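Local coordinates for protein putative glycosyl hydrolase (Bacteroides thetaiotaomicron VPI-5482, PDB 3K11) that is of undetermined function but probably acts as a hydrolase on glycosidic bonds in carbohydrates, at residues G129-S133 with Q134-I138; A153-K156 with L157-D161; L164-D167 with G168-N172; E277-D280 with V281-E284. One frame throughout, in Å; residues are numbered along the deposited sequence.

Contact 1 (G129-S133 with Q134-I138); sequences GKTDS and QLLQI. With EDO (1,2-ethanediol), chain Q.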
loop_
_atom_site.group_PDB
_atom_site.type_symbol
_atom_site.label_atom_id
_atom_site.label_comp_id
_atom_site.label_asym_id
_atom_site.label_seq_id
_atom_site.Cartn_x
_atom_site.Cartn_y
_atom_site.Cartn_z
ATOM N N GLY A 129 -33.441 11.305 -43.361
ATOM C CA GLY A 129 -32.545 12.156 -42.606
ATOM C C GLY A 129 -32.347 11.714 -41.167
ATOM O O GLY A 129 -31.623 12.357 -40.417
ATOM N N LYS A 130 -32.987 10.616 -40.771
ATOM C CA LYS A 130 -32.859 10.128 -39.417
ATOM C C LYS A 130 -33.150 8.641 -39.382
ATOM O O LYS A 130 -33.916 8.135 -40.216
ATOM C CB LYS A 130 -33.782 10.907 -38.449
ATOM C CG LYS A 130 -35.238 10.921 -38.800
ATOM C CD LYS A 130 -36.087 11.830 -37.876
ATOM N N THR A 131 -32.505 7.955 -38.424
ATOM C CA THR A 131 -32.772 6.544 -38.176
ATOM C C THR A 131 -32.374 6.152 -36.758
ATOM O O THR A 131 -32.019 7.006 -35.934
ATOM C CB THR A 131 -32.080 5.623 -39.233
ATOM O OG1 THR A 131 -32.664 4.318 -39.183
ATOM C CG2 THR A 131 -30.639 5.523 -39.029
ATOM N N ASP A 132 -32.467 4.859 -36.468
ATOM C CA ASP A 132 -32.054 4.316 -35.158
ATOM C C ASP A 132 -30.626 4.749 -34.847
ATOM O O ASP A 132 -29.687 4.467 -35.588
ATOM C CB ASP A 132 -32.162 2.793 -35.249
ATOM C CG ASP A 132 -31.934 2.079 -33.939
ATOM O OD1 ASP A 132 -31.480 2.692 -32.959
ATOM O OD2 ASP A 132 -32.186 0.859 -33.925
ATOM N N SER A 133 -30.445 5.425 -33.725
ATOM C CA SER A 133 -29.104 5.811 -33.302
ATOM C C SER A 133 -28.130 4.629 -33.216
ATOM O O SER A 133 -26.917 4.803 -33.381
ATOM C CB SER A 133 -29.180 6.494 -31.952
ATOM O OG SER A 133 -29.689 5.583 -30.992
ATOM N N GLN A 134 -28.632 3.412 -32.975
ATOM C CA GLN A 134 -27.741 2.246 -32.918
ATOM C C GLN A 134 -27.186 1.955 -34.297
ATOM O O GLN A 134 -26.062 1.454 -34.456
ATOM C CB GLN A 134 -28.475 1.017 -32.353
ATOM C CG GLN A 134 -28.808 1.157 -30.866
ATOM C CD GLN A 134 -29.235 -0.156 -30.212
ATOM O OE1 GLN A 134 -28.934 -1.238 -30.720
ATOM N NE2 GLN A 134 -29.913 -0.060 -29.057
ATOM N N LEU A 135 -27.974 2.247 -35.321
ATOM C CA LEU A 135 -27.507 2.041 -36.677
ATOM C C LEU A 135 -26.544 3.128 -37.121
ATOM O O LEU A 135 -25.652 2.876 -37.946
ATOM C CB LEU A 135 -28.679 1.861 -37.655
ATOM C CG LEU A 135 -29.033 0.392 -37.833
ATOM C CD1 LEU A 135 -27.913 -0.333 -38.589
ATOM C CD2 LEU A 135 -29.449 -0.355 -36.543
ATOM N N LEU A 136 -26.698 4.329 -36.591
ATOM C CA LEU A 136 -25.744 5.369 -36.915
ATOM C C LEU A 136 -24.344 5.055 -36.365
ATOM O O LEU A 136 -23.332 5.486 -36.928
ATOM C CB LEU A 136 -26.255 6.748 -36.444
ATOM C CG LEU A 136 -27.482 7.236 -37.240
ATOM C CD1 LEU A 136 -27.914 8.550 -36.654
ATOM C CD2 LEU A 136 -27.246 7.369 -38.741
ATOM N N GLN A 137 -24.279 4.281 -35.286
ATOM C CA GLN A 137 -23.013 3.896 -34.703
ATOM C C GLN A 137 -22.305 2.943 -35.674
ATOM O O GLN A 137 -21.108 3.057 -35.895
ATOM C CB GLN A 137 -23.224 3.208 -33.347
ATOM C CG GLN A 137 -21.929 2.929 -32.672
ATOM C CD GLN A 137 -22.020 2.283 -31.307
ATOM O OE1 GLN A 137 -22.876 1.425 -31.068
ATOM N NE2 GLN A 137 -21.085 2.639 -30.425
ATOM N N ILE A 138 -23.079 2.031 -36.247
ATOM C CA ILE A 138 -22.569 1.020 -37.174
ATOM C C ILE A 138 -22.217 1.661 -38.484
ATOM O O ILE A 138 -21.176 1.375 -39.064
ATOM C CB ILE A 138 -23.618 -0.105 -37.400
ATOM C CG1 ILE A 138 -23.823 -0.883 -36.083
ATOM C CG2 ILE A 138 -23.213 -1.032 -38.566
ATOM C CD1 ILE A 138 -25.127 -1.650 -35.946
HETATM C C1 EDO Q . -35.400 7.123 -34.695
HETATM O O1 EDO Q . -35.658 6.595 -36.003
HETATM C C2 EDO Q . -35.589 8.627 -34.705
HETATM O O2 EDO Q . -34.388 9.222 -35.177
#
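Asp132 and Gln134 meet through a carboxylate oxygen and a backbone amide: Gln134 N donates to Asp132 OD1 over 2.9 Å, almost straight at the hydrogen (164°). The donor comes from above the carboxylate plane. With CG anti to the backbone N (chi1 -173°), the Asp132 carboxylate turns back over the first turn, and its OD1 also lies 3.5 Å from Gln134 CB. This is an N-cap: Asp132 immediately precedes helix 133-139, and its side chain takes up an amide that has no preceding helical carbonyl. Its own carbonyl opens the regular bonding, Leu136 N reaching Asp132 O at 3.2 Å, while Leu135 N makes a weaker bond to the same oxygen. One residue along, Ser133 O accepts from Gln137 N at 3.3 Å. The carboxylate is also fixed from outside, OD1 by a salt bridge to Arg74 and OD2 by the backbone N of Leu72. With an alanine in place of this aspartate, the Gln134 amide and the Arg74 guanidinium would probably both be left without this partner, and the tie to strand 70-72 weakened. Beside the cap, Thr131 CG2 packs 3.9 Å from Leu136 CD2, and both side chains touch Tyr125 of helix 101-128.

Contact 2 (A153-K156 with L157-D161); sequences AMIK and LRLKD. With EDO (1,2-ethanediol), chain P.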
loop_
_atom_site.group_PDB
_atom_site.type_symbol
_atom_site.label_atom_id
_atom_site.label_comp_id
_atom_site.label_asym_id
_atom_site.label_seq_id
_atom_site.Cartn_x
_atom_site.Cartn_y
_atom_site.Cartn_z
ATOM N N ALA A 153 -13.949 -8.834 -34.094
ATOM C CA ALA A 153 -14.715 -10.098 -34.057
ATOM C C ALA A 153 -15.250 -10.535 -35.421
ATOM O O ALA A 153 -15.264 -11.739 -35.731
ATOM C CB ALA A 153 -15.851 -9.991 -33.059
HETATM N N MSE A 154 -15.700 -9.574 -36.238
HETATM C CA MSE A 154 -16.222 -9.879 -37.574
HETATM C C MSE A 154 -15.124 -10.428 -38.471
HETATM O O MSE A 154 -15.352 -11.361 -39.205
HETATM C CB MSE A 154 -16.834 -8.642 -38.213
HETATM C CG MSE A 154 -18.171 -8.285 -37.599
HETATM SE SE MSE A 154 -18.909 -6.696 -38.478
HETATM C CE MSE A 154 -20.602 -6.681 -37.561
ATOM N N ILE A 155 -13.924 -9.824 -38.412
ATOM C CA ILE A 155 -12.766 -10.374 -39.135
ATOM C C ILE A 155 -12.453 -11.811 -38.680
ATOM O O ILE A 155 -12.357 -12.728 -39.498
ATOM C CB ILE A 155 -11.538 -9.488 -38.951
ATOM C CG1 ILE A 155 -11.730 -8.145 -39.682
ATOM C CG2 ILE A 155 -10.287 -10.181 -39.505
ATOM C CD1 ILE A 155 -10.760 -6.998 -39.095
ATOM N N LYS A 156 -12.393 -12.029 -37.363
ATOM C CA LYS A 156 -12.109 -13.341 -36.839
ATOM C C LYS A 156 -13.061 -14.404 -37.346
ATOM O O LYS A 156 -12.635 -15.474 -37.794
ATOM C CB LYS A 156 -12.147 -13.329 -35.326
ATOM C CG LYS A 156 -10.966 -12.630 -34.665
ATOM C CD LYS A 156 -11.267 -12.453 -33.204
ATOM C CE LYS A 156 -10.089 -11.945 -32.389
ATOM N NZ LYS A 156 -10.447 -11.749 -30.946
ATOM N N LEU A 157 -14.356 -14.111 -37.333
ATOM C CA LEU A 157 -15.313 -15.120 -37.781
ATOM C C LEU A 157 -15.335 -15.267 -39.301
ATOM O O LEU A 157 -15.417 -16.376 -39.817
ATOM C CB LEU A 157 -16.716 -14.850 -37.234
ATOM C CG LEU A 157 -17.730 -16.006 -37.407
ATOM C CD1 LEU A 157 -17.202 -17.298 -36.777
ATOM C CD2 LEU A 157 -19.061 -15.628 -36.751
ATOM N N ARG A 158 -15.219 -14.158 -40.025
ATOM C CA ARG A 158 -15.228 -14.272 -41.456
ATOM C C ARG A 158 -14.038 -15.073 -41.970
ATOM O O ARG A 158 -14.152 -15.801 -42.966
ATOM C CB ARG A 158 -15.294 -12.915 -42.136
ATOM C CG ARG A 158 -15.379 -13.048 -43.648
ATOM C CD ARG A 158 -15.959 -11.801 -44.281
ATOM N NE ARG A 158 -15.531 -11.794 -45.671
ATOM C CZ ARG A 158 -16.028 -12.581 -46.600
ATOM N NH1 ARG A 158 -17.056 -13.383 -46.347
ATOM N NH2 ARG A 158 -15.509 -12.549 -47.823
ATOM N N LEU A 159 -12.892 -14.947 -41.327
ATOM C CA LEU A 159 -11.747 -15.754 -41.727
ATOM C C LEU A 159 -11.970 -17.239 -41.457
ATOM O O LEU A 159 -11.312 -18.069 -42.072
ATOM C CB LEU A 159 -10.474 -15.258 -41.064
ATOM C CG LEU A 159 -9.965 -13.911 -41.612
ATOM C CD1 LEU A 159 -8.858 -13.350 -40.703
ATOM C CD2 LEU A 159 -9.480 -13.980 -43.064
ATOM N N LYS A 160 -12.915 -17.577 -40.587
ATOM C CA LYS A 160 -13.299 -18.974 -40.351
ATOM C C LYS A 160 -14.461 -19.416 -41.233
ATOM O O LYS A 160 -14.683 -20.618 -41.387
ATOM C CB LYS A 160 -13.660 -19.183 -38.890
ATOM C CG LYS A 160 -12.526 -18.973 -37.916
ATOM C CD LYS A 160 -13.030 -19.096 -36.480
ATOM C CE LYS A 160 -11.867 -19.142 -35.451
ATOM N NZ LYS A 160 -12.179 -19.897 -34.166
ATOM N N ASP A 161 -15.162 -18.463 -41.853
ATOM C CA ASP A 161 -16.345 -18.734 -42.652
ATOM C C ASP A 161 -16.554 -17.685 -43.748
ATOM O O ASP A 161 -17.197 -16.669 -43.551
ATOM C CB ASP A 161 -17.572 -18.740 -41.745
ATOM C CG ASP A 161 -18.849 -19.048 -42.483
ATOM O OD1 ASP A 161 -18.806 -19.345 -43.704
ATOM O OD2 ASP A 161 -19.911 -18.994 -41.828
HETATM C C1 EDO P . -13.769 -20.914 -44.863
HETATM O O1 EDO P . -14.939 -20.293 -45.354
HETATM C C2 EDO P . -12.674 -19.866 -44.878
HETATM O O2 EDO P . -11.778 -20.266 -43.847
#
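Ile155 and Leu159 stand side by side one turn apart, pointing the same way, with Ile155 CG2 3.7 Å from Leu159 CD1. Leu159 CG lies beside its backbone N (chi1 -71°), which directs the side chain back along the helix toward Ile155. Both belong to the last turns of helix 148-160, in a mainly helical chain consistent with the alpha/alpha barrel of the six-hairpin glycosidase clan. Here the i to i+4 bonding is regular: Leu157 N to Ala153 O, Arg158 N to Met154 O and Leu159 N to Ile155 O all span 2.9 to 3.0 Å. The closely packed part of the helix is its apolar surface. Selenomethionine Met154 lies against helix 167-180, Leu157 against helices 82-98 and 101-128, and Ile155 touches Met214 of helix 202-217. Lys156 runs extended from this region to Glu277, with which its NZ forms a salt bridge, and Ser89 OG is a second partner of the same nitrogen.

Toward the C-terminal end the packing thins out. Lys160 is exposed, and its NZ forms a long, weak ion pair with Glu96; its chain runs past the backbone, CG 3.5 Å from Lys156 O, and touches Ile92 of helix 82-98. A 1,2-ethanediol, probably from the crystallisation liquor, has settled at this end, its O2 donating to Leu159 O over 2.9 Å.

Contact 3 (L164-D167 with G168-N172); sequences LPVD and GLIQN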
loop_
_atom_site.group_PDB
_atom_site.type_symbol
_atom_site.label_atom_id
_atom_site.label_comp_id
_atom_site.label_asym_id
_atom_site.label_seq_id
_atom_site.Cartn_x
_atom_site.Cartn_y
_atom_site.Cartn_z
ATOM N N LEU A 164 -19.825 -15.726 -44.425
ATOM C CA LEU A 164 -20.318 -14.683 -43.502
ATOM C C LEU A 164 -20.259 -13.327 -44.213
ATOM O O LEU A 164 -19.159 -12.825 -44.504
ATOM C CB LEU A 164 -19.448 -14.668 -42.242
ATOM C CG LEU A 164 -19.928 -13.716 -41.155
ATOM C CD1 LEU A 164 -21.278 -14.155 -40.577
ATOM C CD2 LEU A 164 -18.857 -13.555 -40.029
ATOM N N PRO A 165 -21.422 -12.718 -44.515
ATOM C CA PRO A 165 -21.402 -11.564 -45.402
ATOM C C PRO A 165 -21.129 -10.211 -44.725
ATOM O O PRO A 165 -21.848 -9.229 -44.956
ATOM C CB PRO A 165 -22.788 -11.644 -46.062
ATOM C CG PRO A 165 -23.633 -12.101 -44.963
ATOM C CD PRO A 165 -22.807 -13.078 -44.152
ATOM N N VAL A 166 -20.025 -10.141 -43.983
ATOM C CA VAL A 166 -19.684 -8.960 -43.189
ATOM C C VAL A 166 -18.572 -8.090 -43.793
ATOM O O VAL A 166 -18.119 -7.121 -43.166
ATOM C CB VAL A 166 -19.329 -9.350 -41.742
ATOM C CG1 VAL A 166 -20.556 -9.847 -40.980
ATOM C CG2 VAL A 166 -18.164 -10.338 -41.673
ATOM N N ASP A 167 -18.186 -8.341 -45.046
ATOM C CA ASP A 167 -17.105 -7.539 -45.622
ATOM C C ASP A 167 -17.484 -6.071 -45.709
ATOM O O ASP A 167 -16.651 -5.220 -45.441
ATOM C CB ASP A 167 -16.682 -8.021 -46.999
ATOM C CG ASP A 167 -15.465 -7.244 -47.514
ATOM O OD1 ASP A 167 -14.386 -7.353 -46.897
ATOM O OD2 ASP A 167 -15.609 -6.478 -48.493
ATOM N N GLY A 168 -18.727 -5.754 -46.062
ATOM C CA GLY A 168 -19.106 -4.344 -46.161
ATOM C C GLY A 168 -18.974 -3.638 -44.817
ATOM O O GLY A 168 -18.431 -2.516 -44.720
ATOM N N LEU A 169 -19.389 -4.315 -43.747
ATOM C CA LEU A 169 -19.291 -3.720 -42.411
ATOM C C LEU A 169 -17.835 -3.571 -41.985
ATOM O O LEU A 169 -17.466 -2.556 -41.416
ATOM C CB LEU A 169 -20.065 -4.552 -41.374
ATOM C CG LEU A 169 -21.594 -4.564 -41.557
ATOM C CD1 LEU A 169 -22.220 -5.712 -40.809
ATOM C CD2 LEU A 169 -22.117 -3.245 -41.046
ATOM N N ILE A 170 -17.034 -4.605 -42.233
ATOM C CA ILE A 170 -15.603 -4.590 -41.921
ATOM C C ILE A 170 -14.924 -3.448 -42.665
ATOM O O ILE A 170 -14.176 -2.661 -42.078
ATOM C CB ILE A 170 -14.898 -5.925 -42.265
ATOM C CG1 ILE A 170 -15.330 -7.048 -41.339
ATOM C CG2 ILE A 170 -13.373 -5.777 -42.282
ATOM C CD1 ILE A 170 -14.912 -8.439 -41.834
ATOM N N GLN A 171 -15.181 -3.315 -43.955
ATOM C CA GLN A 171 -14.502 -2.232 -44.704
ATOM C C GLN A 171 -14.890 -0.857 -44.186
ATOM O O GLN A 171 -14.035 0.045 -44.077
ATOM C CB GLN A 171 -14.780 -2.321 -46.208
ATOM C CG GLN A 171 -14.290 -3.634 -46.888
ATOM C CD GLN A 171 -12.815 -3.843 -46.821
ATOM O OE1 GLN A 171 -12.049 -2.887 -46.709
ATOM N NE2 GLN A 171 -12.385 -5.109 -46.847
ATOM N N ASN A 172 -16.161 -0.685 -43.839
ATOM C CA ASN A 172 -16.632 0.607 -43.325
ATOM C C ASN A 172 -15.990 0.936 -41.980
ATOM O O ASN A 172 -15.540 2.028 -41.731
ATOM C CB ASN A 172 -18.152 0.566 -43.172
ATOM C CG ASN A 172 -18.751 1.910 -42.822
ATOM O OD1 ASN A 172 -18.503 2.885 -43.514
ATOM N ND2 ASN A 172 -19.562 1.961 -41.767
HETATM O O HOH W 1 -21.493 -6.395 -44.516
HETATM O O HOH W 2 -20.542 -7.550 -47.667
#
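Asp167 and Gln171 are joined by a side-chain bond over one helical turn, Gln171 NE2 donating to Asp167 OD1 at 3.0 Å with 173° at the hydrogen. The oxygen is met on its syn side, a little out of the carboxylate plane, and lies practically in the plane of the Gln171 amide, although the two flat groups are turned 55° against each other. The bend of Gln171 at chi2 (-62°) folds its amide back toward the aspartate and brings CG to 3.2 Å from Asp167 O. Beneath this pair run the main-chain bonds, Gln171 N to Asp167 O at 2.8 Å and Ile170 N to Val166 O at 2.9 Å.

These contacts form the first turn of helix 167-180, with Val166 in the N-cap position. Its side chain adds an apolar touch, CG2 standing 3.8 Å from Ile170 CD1. Upstream, Pro165 sits at the centre of an inverse gamma turn, and its carbonyl reaches the opening amides through water: one molecule bridges it to Leu169 N, while a second accepts from Gly168 N at 3.0 Å and makes a weak bond to Pro165 O. Further out, Tyr217 OH is hydrogen-bonded to Asp167 OD1, giving that oxygen a second partner, and the Tyr217 side chain touches both Ile170 and Gln171. Val166 also lies against Arg158 of helix 148-160.

Contact 4 (E277-D280 with V281-E284); sequences ELLD and VLPE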
loop_
_atom_site.group_PDB
_atom_site.type_symbol
_atom_site.label_atom_id
_atom_site.label_comp_id
_atom_site.label_asym_id
_atom_site.label_seq_id
_atom_site.Cartn_x
_atom_site.Cartn_y
_atom_site.Cartn_z
ATOM N N GLU A 277 -4.159 -10.102 -27.830
ATOM C CA GLU A 277 -4.670 -10.082 -29.189
ATOM C C GLU A 277 -3.573 -9.904 -30.240
ATOM O O GLU A 277 -3.604 -10.526 -31.320
ATOM C CB GLU A 277 -5.702 -8.991 -29.334
ATOM C CG GLU A 277 -7.010 -9.218 -28.549
ATOM C CD GLU A 277 -7.913 -10.229 -29.179
ATOM O OE1 GLU A 277 -7.773 -11.415 -28.854
ATOM O OE2 GLU A 277 -8.834 -9.820 -29.916
ATOM N N LEU A 278 -2.614 -9.038 -29.938
ATOM C CA LEU A 278 -1.478 -8.768 -30.826
ATOM C C LEU A 278 -0.525 -9.943 -30.887
ATOM O O LEU A 278 -0.123 -10.363 -31.964
ATOM C CB LEU A 278 -0.760 -7.487 -30.378
ATOM C CG LEU A 278 0.432 -7.011 -31.195
ATOM C CD1 LEU A 278 0.058 -6.880 -32.651
ATOM C CD2 LEU A 278 1.003 -5.682 -30.624
ATOM N N LEU A 279 -0.193 -10.506 -29.728
ATOM C CA LEU A 279 0.669 -11.677 -29.697
ATOM C C LEU A 279 0.040 -12.951 -30.330
ATOM O O LEU A 279 0.754 -13.867 -30.797
ATOM C CB LEU A 279 1.212 -11.901 -28.284
ATOM C CG LEU A 279 2.214 -10.890 -27.781
ATOM C CD1 LEU A 279 2.342 -11.039 -26.301
ATOM C CD2 LEU A 279 3.583 -10.988 -28.500
ATOM N N ASP A 280 -1.298 -13.003 -30.387
ATOM C CA ASP A 280 -1.972 -14.061 -31.132
ATOM C C ASP A 280 -1.714 -13.948 -32.619
ATOM O O ASP A 280 -1.800 -14.929 -33.336
ATOM C CB ASP A 280 -3.487 -13.981 -30.914
ATOM C CG ASP A 280 -3.936 -14.541 -29.557
ATOM O OD1 ASP A 280 -3.157 -15.259 -28.867
ATOM O OD2 ASP A 280 -5.130 -14.283 -29.200
ATOM N N VAL A 281 -1.430 -12.748 -33.111
ATOM C CA VAL A 281 -1.304 -12.520 -34.572
ATOM C C VAL A 281 0.152 -12.470 -35.043
ATOM O O VAL A 281 0.497 -12.982 -36.110
ATOM C CB VAL A 281 -2.019 -11.221 -34.954
ATOM C CG1 VAL A 281 -1.809 -10.884 -36.400
ATOM C CG2 VAL A 281 -3.545 -11.311 -34.666
ATOM N N LEU A 282 1.028 -11.836 -34.269
ATOM C CA LEU A 282 2.404 -11.658 -34.708
ATOM C C LEU A 282 3.095 -12.983 -34.960
ATOM O O LEU A 282 3.049 -13.860 -34.107
ATOM C CB LEU A 282 3.273 -10.940 -33.657
ATOM C CG LEU A 282 2.958 -9.476 -33.351
ATOM C CD1 LEU A 282 3.944 -8.940 -32.313
ATOM C CD2 LEU A 282 2.940 -8.600 -34.676
ATOM N N PRO A 283 3.806 -13.085 -36.083
ATOM C CA PRO A 283 4.714 -14.211 -36.309
ATOM C C PRO A 283 5.663 -14.331 -35.152
ATOM O O PRO A 283 6.041 -13.322 -34.580
ATOM C CB PRO A 283 5.461 -13.803 -37.574
ATOM C CG PRO A 283 4.505 -12.922 -38.302
ATOM C CD PRO A 283 3.754 -12.169 -37.239
ATOM N N GLU A 284 6.098 -15.544 -34.824
ATOM C CA GLU A 284 6.952 -15.698 -33.664
ATOM C C GLU A 284 8.334 -15.109 -33.867
ATOM O O GLU A 284 8.979 -14.784 -32.896
ATOM C CB GLU A 284 7.065 -17.153 -33.271
ATOM C CG GLU A 284 5.701 -17.692 -32.882
ATOM C CD GLU A 284 5.756 -18.682 -31.750
ATOM O OE1 GLU A 284 6.730 -19.468 -31.689
ATOM O OE2 GLU A 284 4.809 -18.674 -30.931
HETATM O O HOH W 3 3.225 -13.934 -31.452
#
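Val281 and Leu282 share one acceptor, the carbonyl oxygen of Leu278, at the C-terminal end of helix 265-281. Val281 N comes first, 3.0 Å from Leu278 O, with a bent geometry: the C=O...N angle is only 118° and the donor stands well above the carbonyl plane. The Val281 side chain turns back toward the preceding turn, with CG2 3.4 Å from Glu277 O.

Leu282 N bonds to the same Leu278 O at 3.0 Å, but meets it almost head-on (169°), so the oxygen is gripped from two directions by successive amides. The Leu282 side chain has CG anti to its carbonyl carbon (chi1 -67°), which lays it over the last turn: CD2 is 3.9 Å from Leu278 CD1, and CD1 is 4.3 Å from Leu279 CD2. A leucine-to-alanine change at Leu278 would probably open a gap beneath Leu282, whose methyl groups would lose their nearest apolar support on the helix. At Leu282 the backbone departs from helical torsions, and a water spans the exit, donating to Leu279 O at 2.6 Å and to Leu282 O at 2.7 Å. From here the chain continues into the loop before helix 289-304.

This helix end is bordered by other helices and by Trp344 of a loop, which Leu279 and Asp280 touch. Val281 lies on helix 202-217, Leu278 and Leu282 on helix 222-240, and Leu278 and Leu279 on helix 289-304, while Asp280 OD1 is hydrogen-bonded to His338 of helix 326-342.

Overall arrangement
From the N terminus, the four contacts follow in series, each a local turn with no intervening residues, so none nests in or crosses another. Contact 1 starts helix 133-139 after the loop from helix 101-128; contact 2 lies at the end of helix 148-160; contact 3 starts helix 167-180; contact 4 ends helix 265-281. Contacts 2 and 3, with centres 10 Å apart, are joined by a probable hydrogen bond from Arg158 NH1 to Leu164 O (2.9 Å). Ile138 packs on Leu169 to connect contacts 1 and 3. The lysine–glutamate pair at Lys156 reaches contact 4 from contact 2, whereas contacts 1 and 4 stay about 17 Å apart at their nearest atoms.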